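Local coordinates for ylmH (Streptococcus pneumoniae, PDB 2FPH), which probably binds RNA through an RRM-like domain and is associated with cell division in a Gram-positive bacterium, at residues Pro34-His39 against Glu65-Leu70; Ser86-Val91 against Ile131-Gln136. All coordinates share one frame; numbering follows the deposited sequence.

Contact 1 (Pro34-His39 against Glu65-Leu70)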
# COMPACT_ATOMS: atom_id res chain seq x y z
N PRO A 34 3.29 -5.14 3.39
CA PRO A 34 3.17 -3.68 3.33
C PRO A 34 2.87 -3.24 1.92
O PRO A 34 2.83 -4.04 0.99
CB PRO A 34 4.56 -3.20 3.69
CG PRO A 34 5.31 -4.37 4.11
CD PRO A 34 4.68 -5.56 3.60
N PHE A 35 2.77 -1.92 1.72
CA PHE A 35 2.70 -1.45 0.34
C PHE A 35 4.02 -1.70 -0.41
O PHE A 35 5.11 -1.40 0.10
CB PHE A 35 2.31 -0.00 0.24
CG PHE A 35 0.87 0.26 0.54
CD1 PHE A 35 -0.05 0.19 -0.50
CD2 PHE A 35 0.43 0.60 1.80
CE1 PHE A 35 -1.39 0.47 -0.30
CE2 PHE A 35 -0.96 0.87 2.02
CZ PHE A 35 -1.86 0.83 0.92
N ILE A 36 3.88 -2.25 -1.62
CA ILE A 36 5.00 -2.53 -2.53
C ILE A 36 4.71 -2.01 -3.92
O ILE A 36 3.56 -1.74 -4.28
CB ILE A 36 5.26 -4.09 -2.56
CG1 ILE A 36 4.07 -4.90 -3.09
CG2 ILE A 36 5.67 -4.60 -1.18
CD1 ILE A 36 4.37 -6.41 -3.25
N ASN A 37 5.77 -1.80 -4.70
CA ASN A 37 5.66 -1.26 -6.05
C ASN A 37 5.34 -2.34 -7.09
O ASN A 37 5.28 -3.53 -6.75
CB ASN A 37 6.89 -0.37 -6.38
CG ASN A 37 8.14 -1.16 -6.65
OD1 ASN A 37 8.11 -2.29 -7.13
ND2 ASN A 37 9.29 -0.53 -6.41
N PRO A 38 4.94 -1.96 -8.29
CA PRO A 38 4.54 -2.94 -9.31
C PRO A 38 5.60 -4.00 -9.67
O PRO A 38 5.29 -5.14 -9.89
CB PRO A 38 4.22 -2.05 -10.49
CG PRO A 38 3.78 -0.79 -9.85
CD PRO A 38 4.77 -0.57 -8.78
N HIS A 39 6.85 -3.62 -9.66
CA HIS A 39 7.90 -4.58 -9.91
C HIS A 39 8.02 -5.61 -8.80
O HIS A 39 8.11 -6.77 -9.08
CB HIS A 39 9.23 -3.93 -10.05
CG HIS A 39 10.31 -4.93 -10.35
ND1 HIS A 39 10.43 -5.53 -11.58
CD2 HIS A 39 11.35 -5.37 -9.60
CE1 HIS A 39 11.48 -6.35 -11.56
NE2 HIS A 39 12.05 -6.27 -10.37
N GLU A 65 -1.00 1.84 -8.40
CA GLU A 65 0.42 1.53 -8.61
C GLU A 65 1.02 0.75 -7.43
O GLU A 65 1.45 -0.40 -7.58
CB GLU A 65 1.21 2.80 -8.93
CG GLU A 65 0.84 3.39 -10.30
CD GLU A 65 0.65 2.36 -11.43
OE1 GLU A 65 1.65 1.72 -11.85
OE2 GLU A 65 -0.51 2.19 -11.93
N TYR A 66 1.03 1.38 -6.28
CA TYR A 66 1.37 0.69 -5.01
C TYR A 66 0.24 -0.23 -4.60
O TYR A 66 -0.93 0.13 -4.61
CB TYR A 66 1.72 1.72 -3.93
CG TYR A 66 2.93 2.47 -4.36
CD1 TYR A 66 4.17 1.87 -4.40
CD2 TYR A 66 2.81 3.76 -4.86
CE1 TYR A 66 5.31 2.60 -4.90
CE2 TYR A 66 3.90 4.45 -5.38
CZ TYR A 66 5.12 3.89 -5.38
OH TYR A 66 6.13 4.64 -5.90
N VAL A 67 0.61 -1.42 -4.14
CA VAL A 67 -0.34 -2.44 -3.74
C VAL A 67 0.06 -3.11 -2.48
O VAL A 67 1.20 -3.06 -2.06
CB VAL A 67 -0.56 -3.50 -4.87
CG1 VAL A 67 -1.09 -2.88 -6.09
CG2 VAL A 67 0.72 -4.25 -5.17
N ARG A 68 -0.90 -3.75 -1.83
CA ARG A 68 -0.57 -4.75 -0.80
C ARG A 68 -0.97 -6.12 -1.28
O ARG A 68 -1.89 -6.29 -2.12
CB ARG A 68 -1.27 -4.44 0.53
CG ARG A 68 -1.05 -3.08 1.08
CD ARG A 68 -1.69 -2.80 2.45
NE ARG A 68 -1.01 -3.53 3.52
CZ ARG A 68 -1.35 -3.48 4.78
NH1 ARG A 68 -2.38 -2.78 5.13
NH2 ARG A 68 -0.62 -4.10 5.72
N VAL A 69 -0.25 -7.14 -0.81
CA VAL A 69 -0.46 -8.47 -1.29
C VAL A 69 -0.80 -9.36 -0.15
O VAL A 69 -0.26 -9.25 0.97
CB VAL A 69 0.84 -9.00 -2.07
CG1 VAL A 69 0.89 -10.50 -2.30
CG2 VAL A 69 1.03 -8.28 -3.44
N LEU A 70 -1.69 -10.29 -0.44
CA LEU A 70 -2.02 -11.30 0.54
C LEU A 70 -1.49 -12.64 0.07
O LEU A 70 -1.72 -13.06 -1.07
CB LEU A 70 -3.51 -11.32 0.70
CG LEU A 70 -4.19 -10.32 1.58
CD1 LEU A 70 -5.66 -10.30 1.22
CD2 LEU A 70 -3.86 -10.81 3.05

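Contact 2 (Ser86-Val91 against Ile131-Gln136)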
# COMPACT_ATOMS: atom_id res chain seq x y z
N SER A 86 -7.45 1.81 3.52
CA SER A 86 -8.47 2.86 3.69
C SER A 86 -8.22 3.91 2.59
O SER A 86 -7.05 4.19 2.26
CB SER A 86 -8.28 3.49 5.06
OG SER A 86 -9.28 4.42 5.42
N LEU A 87 -9.26 4.47 2.00
CA LEU A 87 -9.07 5.62 1.13
C LEU A 87 -9.38 6.84 1.97
O LEU A 87 -10.47 6.92 2.54
CB LEU A 87 -9.98 5.60 -0.09
CG LEU A 87 -9.93 6.67 -1.19
CD1 LEU A 87 -8.66 6.77 -1.95
CD2 LEU A 87 -11.10 6.49 -2.17
N GLN A 88 -8.47 7.81 1.99
CA GLN A 88 -8.70 9.07 2.70
C GLN A 88 -8.72 10.21 1.71
O GLN A 88 -7.76 10.42 0.97
CB GLN A 88 -7.60 9.32 3.76
CG GLN A 88 -7.58 8.27 4.87
CD GLN A 88 -8.80 8.33 5.75
OE1 GLN A 88 -9.11 9.38 6.35
NE2 GLN A 88 -9.50 7.19 5.88
N GLU A 89 -9.83 10.96 1.73
CA GLU A 89 -9.88 12.25 1.05
C GLU A 89 -9.15 13.29 1.87
O GLU A 89 -9.35 13.39 3.09
CB GLU A 89 -11.31 12.74 0.90
CG GLU A 89 -11.38 13.95 -0.00
CD GLU A 89 -11.73 13.63 -1.44
OE1 GLU A 89 -12.31 12.55 -1.70
OE2 GLU A 89 -11.45 14.50 -2.29
N ILE A 90 -8.33 14.07 1.19
CA ILE A 90 -7.57 15.16 1.83
C ILE A 90 -8.43 16.37 1.57
O ILE A 90 -8.31 16.99 0.51
CB ILE A 90 -6.16 15.31 1.24
CG1 ILE A 90 -5.33 14.02 1.45
CG2 ILE A 90 -5.40 16.44 1.93
CD1 ILE A 90 -3.96 13.97 0.79
N VAL A 91 -9.33 16.64 2.52
CA VAL A 91 -10.31 17.73 2.42
C VAL A 91 -9.62 19.09 2.69
O VAL A 91 -9.13 19.38 3.78
CB VAL A 91 -11.57 17.53 3.34
CG1 VAL A 91 -12.57 18.63 3.13
CG2 VAL A 91 -12.26 16.16 3.02
N ILE A 131 -5.43 9.89 -0.45
CA ILE A 131 -4.35 8.93 -0.20
C ILE A 131 -4.90 7.58 0.27
O ILE A 131 -5.89 7.57 1.01
CB ILE A 131 -3.36 9.59 0.81
CG1 ILE A 131 -2.13 8.71 1.00
CG2 ILE A 131 -4.07 9.96 2.15
CD1 ILE A 131 -1.09 9.30 1.81
N MET A 132 -4.29 6.49 -0.23
CA MET A 132 -4.58 5.11 0.14
C MET A 132 -3.61 4.75 1.26
O MET A 132 -2.39 4.90 1.08
CB MET A 132 -4.33 4.20 -1.07
CG MET A 132 -5.11 4.63 -2.27
SD MET A 132 -5.18 3.41 -3.65
CE MET A 132 -6.73 3.76 -4.24
N ILE A 133 -4.13 4.39 2.42
CA ILE A 133 -3.29 4.07 3.60
C ILE A 133 -3.54 2.73 4.19
O ILE A 133 -4.58 2.14 3.97
CB ILE A 133 -3.49 5.13 4.71
CG1 ILE A 133 -4.92 5.04 5.29
CG2 ILE A 133 -3.15 6.53 4.15
CD1 ILE A 133 -5.03 5.71 6.61
N ASN A 134 -2.57 2.24 4.94
CA ASN A 134 -2.71 1.03 5.76
C ASN A 134 -3.63 1.42 6.92
O ASN A 134 -3.32 2.33 7.64
CB ASN A 134 -1.32 0.67 6.25
CG ASN A 134 -1.29 -0.46 7.28
OD1 ASN A 134 -2.26 -0.73 7.96
ND2 ASN A 134 -0.15 -1.18 7.32
N GLN A 135 -4.80 0.78 7.05
CA GLN A 135 -5.85 1.27 7.96
C GLN A 135 -5.45 1.08 9.40
O GLN A 135 -6.08 1.62 10.28
CB GLN A 135 -7.15 0.48 7.79
CG GLN A 135 -7.82 0.43 6.41
CD GLN A 135 -9.23 -0.21 6.49
OE1 GLN A 135 -10.22 0.26 5.83
NE2 GLN A 135 -9.32 -1.27 7.31
N GLN A 136 -4.46 0.23 9.66
CA GLN A 136 -3.90 0.11 11.00
C GLN A 136 -3.33 1.44 11.51
O GLN A 136 -3.26 1.69 12.74
CB GLN A 136 -2.83 -1.02 11.03
CG GLN A 136 -2.61 -1.64 12.38
CD GLN A 136 -1.78 -2.91 12.30
OE1 GLN A 136 -0.66 -2.96 12.82
NE2 GLN A 136 -2.30 -3.91 11.64

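Contact 1 (Pro34-His39 against Glu65-Leu70)
R68 lays the aliphatic part of its side chain over one face of the F35 ring: CG of R68 stands 3.7 Å from the F35 ring centroid and only 6° off the normal, a CH-pi contact. The F35-R68 contact flanks a single antiparallel beta bridge between I36 and V67, which ties the entry to helix 38-50 to the run leading into strand 69-72, within the YlmH N-terminal family region. The bridge is a hydrogen-bonded pair: I36 N gives to V67 O at 2.8 Å, and V67 N returns a bond to I36 O at 3.0 Å, both close to straight. R68 bends at chi3 (70°), which turns its guanidinium off the ring, the two planes lying 31° apart, and R68 NE bonds to the carbonyl of T33. I36 CD1 reaches V69 CG2 at 3.8 Å, the two side chains crossing at about a right angle, while I36 CG1 meets V67 CG2. Beyond the bridge, Y66 CE1 lies 3.7 Å from N37 CB. N37 is the N-cap of helix 38-50, its OD1 accepting from Q40 N. Next along, P38 presses its ring onto the E65 backbone, P38 CG lying 3.3 Å from E65 O.

Contact 2 (Ser86-Val91 against Ile131-Gln136)
S86 packs its CB against I133 CG1 at 3.7 Å, at one end of an antiparallel pairing between neighbouring strands of the five-stranded sheet in the putative RNA-binding, RRM-clan region. S86 with I133 and Q88 with I131 are hydrogen-bonded pairs; L87 with M132, between them, is a non-hydrogen-bonded pair. Four nearly straight backbone bonds join the strands: S86 N to I133 O and I133 N to S86 O, both at 2.9 Å, then Q88 N to I131 O and I131 N to Q88 O, both at 2.8 Å.

The tight face carries S86, Q88, I131 and I133, with helix 138-144 packed on it through L138 and F141. I133 sets CG1 between its backbone N and carbonyl carbon (chi1 68°), which brings that branch to S86 and I133 CD1 to Q88 CG at 4.0 Å. Q88 CB meets I131 CG2 at 3.9 Å, and the same methyl receives I90 CD1 farther along. The chain of Q88 folds back at chi2 (-68°), and Q88 NE2 gives a 2.8 Å bond to S86 OG, an oxygen close to the plane of that amide.

The other face is looser between the strands: L87 CD1 and M132 CG, on side chains crossing at a slant, come no closer than 4.2 Å, and M132 turns to F160 and K163. The end nearer solvent, where the strand gives way to a 3-10 turn, is less enclosed, though Q135 CG still comes to 3.4 Å from S86 CB.

Q88 and S86 are buried, yet their polar ends are provided for: Q88 OE1 accepts from Q142 NE2, and S86 OG also bonds to E157 OE2. The hydroxyl thus links an amide to a carboxylate, which probably limits rotation of the Q88 amide and the S86 hydroxyl.

Overall arrangement
Contact 1 and contact 2 have centres about 15 Å apart and follow in series along the chain, the first in the YlmH N-terminal region and the second in the putative RNA-binding region. They touch directly. The F35 ring packs against the end of strand 130-134, with F35 CE2 3.6 Å from N134 N, and R68 NH1 packs 3.3 Å from N134 CG. The two regions therefore meet where the bridge of 34-39 with 65-70 abuts the S86-I133 end of the pairing of 86-91 with 131-136. D121, on neighbouring strand 119-123, adds a second tie by accepting from the backbone N of E65 and Y66.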